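Local coordinates for protein subtilase cytotoxin subunit A (Escherichia coli, PDB 2IY9) that cleaves the host endoplasmic reticulum chaperone BiP as the subtilase-type serine protease subunit of an AB5 toxin, causing ER stress and eventual cell death, at residues P45-V50 against G142-I147. Sequence-based numbering, arbitrary orientation.
Sequences PVVVSV and GEEKII
V47 brackets E143 with two backbone bonds in the parallel pattern: its N donates to G142 O at 3.0 Å, and V47 O accepts E144 N at 2.8 Å through a bent bond (N-H...O 143°). Further along, S49 N reaches I146 O at 3.0 Å. Between the last two bonds the chain of 142-147 turns corners at E144, in a left-handed helical conformation, and at I146, and a water bridges the turn. It donates to V47 O (2.6 Å) and G142 O and accepts I146 N, so V47 O takes two donors. V46 CA and V48 CA add weaker CH...O contacts to G142 O and I146 O. This is the entry of strand 147-149 into the parallel sheet of the subtilisin-like fold, beside strand 47-52, which ends at D52, assigned by family resemblance to the charge relay system. Among side chains, S49 and E144 make the polar contact: S49 OG, anti to its own N (chi1 -170°), donates to E144 OE2 at 2.9 Å, nearly in line with the carboxylate C-O bond. R115 forms a salt bridge with the same oxygen, giving this buried carboxylate a charged partner. V47 spreads its methyls over two glutamate stems, CG1 on E144 CG and CG2 on E143 CG, each at 4.1 Å, while the CG1 and CG2 branches of I147 both meet S49 CB. On the other face, helix 271-288 covers V48 and I146.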
loop_
_atom_site.group_PDB
_atom_site.type_symbol
_atom_site.label_atom_id
_atom_site.label_comp_id
_atom_site.label_asym_id
_atom_site.label_seq_id
_atom_site.Cartn_x
_atom_site.Cartn_y
_atom_site.Cartn_z
ATOM N N PRO A 45 -1.548 14.047 13.256
ATOM C CA PRO A 45 -2.215 12.764 13.061
ATOM C C PRO A 45 -2.217 12.353 11.597
ATOM O O PRO A 45 -2.445 13.175 10.705
ATOM C CB PRO A 45 -3.641 13.024 13.569
ATOM C CG PRO A 45 -3.507 14.268 14.454
ATOM C CD PRO A 45 -2.490 15.076 13.726
ATOM N N VAL A 46 -1.909 11.084 11.368
ATOM C CA VAL A 46 -1.913 10.503 10.038
ATOM C C VAL A 46 -2.716 9.231 10.125
ATOM O O VAL A 46 -2.395 8.356 10.925
ATOM C CB VAL A 46 -0.476 10.164 9.559
ATOM C CG1 VAL A 46 -0.506 9.421 8.221
ATOM C CG2 VAL A 46 0.365 11.427 9.433
ATOM N N VAL A 47 -3.758 9.142 9.304
ATOM C CA VAL A 47 -4.611 7.965 9.234
ATOM C C VAL A 47 -4.422 7.335 7.859
ATOM O O VAL A 47 -4.668 7.971 6.831
ATOM C CB VAL A 47 -6.107 8.324 9.431
ATOM C CG1 VAL A 47 -6.970 7.074 9.366
ATOM C CG2 VAL A 47 -6.333 9.073 10.752
ATOM N N VAL A 48 -3.982 6.083 7.844
ATOM C CA VAL A 48 -3.855 5.347 6.600
ATOM C C VAL A 48 -5.134 4.548 6.370
ATOM O O VAL A 48 -5.635 3.860 7.271
ATOM C CB VAL A 48 -2.630 4.403 6.623
ATOM C CG1 VAL A 48 -2.550 3.570 5.330
ATOM C CG2 VAL A 48 -1.338 5.207 6.835
ATOM N N SER A 49 -5.674 4.660 5.162
ATOM C CA SER A 49 -6.854 3.895 4.799
ATOM C C SER A 49 -6.436 2.456 4.462
ATOM O O SER A 49 -5.506 2.238 3.687
ATOM C CB SER A 49 -7.563 4.585 3.628
ATOM O OG SER A 49 -8.835 3.992 3.399
ATOM N N VAL A 50 -7.089 1.477 5.079
ATOM C CA VAL A 50 -6.814 0.078 4.757
ATOM C C VAL A 50 -8.060 -0.516 4.103
ATOM O O VAL A 50 -9.034 -0.877 4.788
ATOM C CB VAL A 50 -6.319 -0.739 5.973
ATOM C CG1 VAL A 50 -6.269 -2.243 5.650
ATOM C CG2 VAL A 50 -4.946 -0.262 6.391
ATOM N N GLY A 142 -4.152 14.721 5.876
ATOM C CA GLY A 142 -3.433 13.616 6.521
ATOM C C GLY A 142 -4.320 12.461 6.975
ATOM O O GLY A 142 -3.808 11.386 7.295
ATOM N N GLU A 143 -5.634 12.690 7.027
ATOM C CA GLU A 143 -6.603 11.628 7.328
ATOM C C GLU A 143 -7.043 10.965 6.025
ATOM O O GLU A 143 -7.734 11.584 5.207
ATOM C CB GLU A 143 -7.814 12.172 8.109
ATOM C CG GLU A 143 -7.448 12.788 9.472
ATOM C CD GLU A 143 -8.639 13.337 10.256
ATOM O OE1 GLU A 143 -9.728 13.554 9.673
ATOM O OE2 GLU A 143 -8.484 13.551 11.480
ATOM N N GLU A 144 -6.612 9.716 5.835
ATOM C CA GLU A 144 -6.930 8.922 4.629
ATOM C C GLU A 144 -6.415 9.561 3.322
ATOM O O GLU A 144 -7.031 9.442 2.247
ATOM C CB GLU A 144 -8.428 8.581 4.572
ATOM C CG GLU A 144 -8.935 7.859 5.823
ATOM C CD GLU A 144 -10.227 7.109 5.588
ATOM O OE1 GLU A 144 -11.267 7.546 6.111
ATOM O OE2 GLU A 144 -10.205 6.076 4.890
ATOM N N LYS A 145 -5.279 10.246 3.433
ATOM C CA LYS A 145 -4.549 10.764 2.280
ATOM C C LYS A 145 -3.843 9.609 1.563
ATOM O O LYS A 145 -3.775 9.553 0.316
ATOM C CB LYS A 145 -3.504 11.777 2.759
ATOM C CG LYS A 145 -2.882 12.627 1.661
ATOM C CD LYS A 145 -1.819 13.550 2.236
ATOM C CE LYS A 145 -1.296 14.551 1.206
ATOM N NZ LYS A 145 -2.346 15.546 0.778
ATOM N N ILE A 146 -3.283 8.713 2.373
ATOM C CA ILE A 146 -2.622 7.529 1.870
ATOM C C ILE A 146 -3.592 6.368 1.990
ATOM O O ILE A 146 -4.008 6.011 3.093
ATOM C CB ILE A 146 -1.314 7.202 2.634
ATOM C CG1 ILE A 146 -0.352 8.406 2.648
ATOM C CG2 ILE A 146 -0.665 5.939 2.045
ATOM C CD1 ILE A 146 -0.169 9.111 1.269
ATOM N N ILE A 147 -3.931 5.793 0.838
ATOM C CA ILE A 147 -4.914 4.728 0.729
ATOM C C ILE A 147 -4.246 3.411 0.323
ATOM O O ILE A 147 -3.752 3.269 -0.799
ATOM C CB ILE A 147 -6.019 5.103 -0.309
ATOM C CG1 ILE A 147 -6.682 6.448 0.053
ATOM C CG2 ILE A 147 -7.076 4.001 -0.413
ATOM C CD1 ILE A 147 -7.451 7.063 -1.117
HETATM O O HOH W 1 -2.991 9.330 5.316
#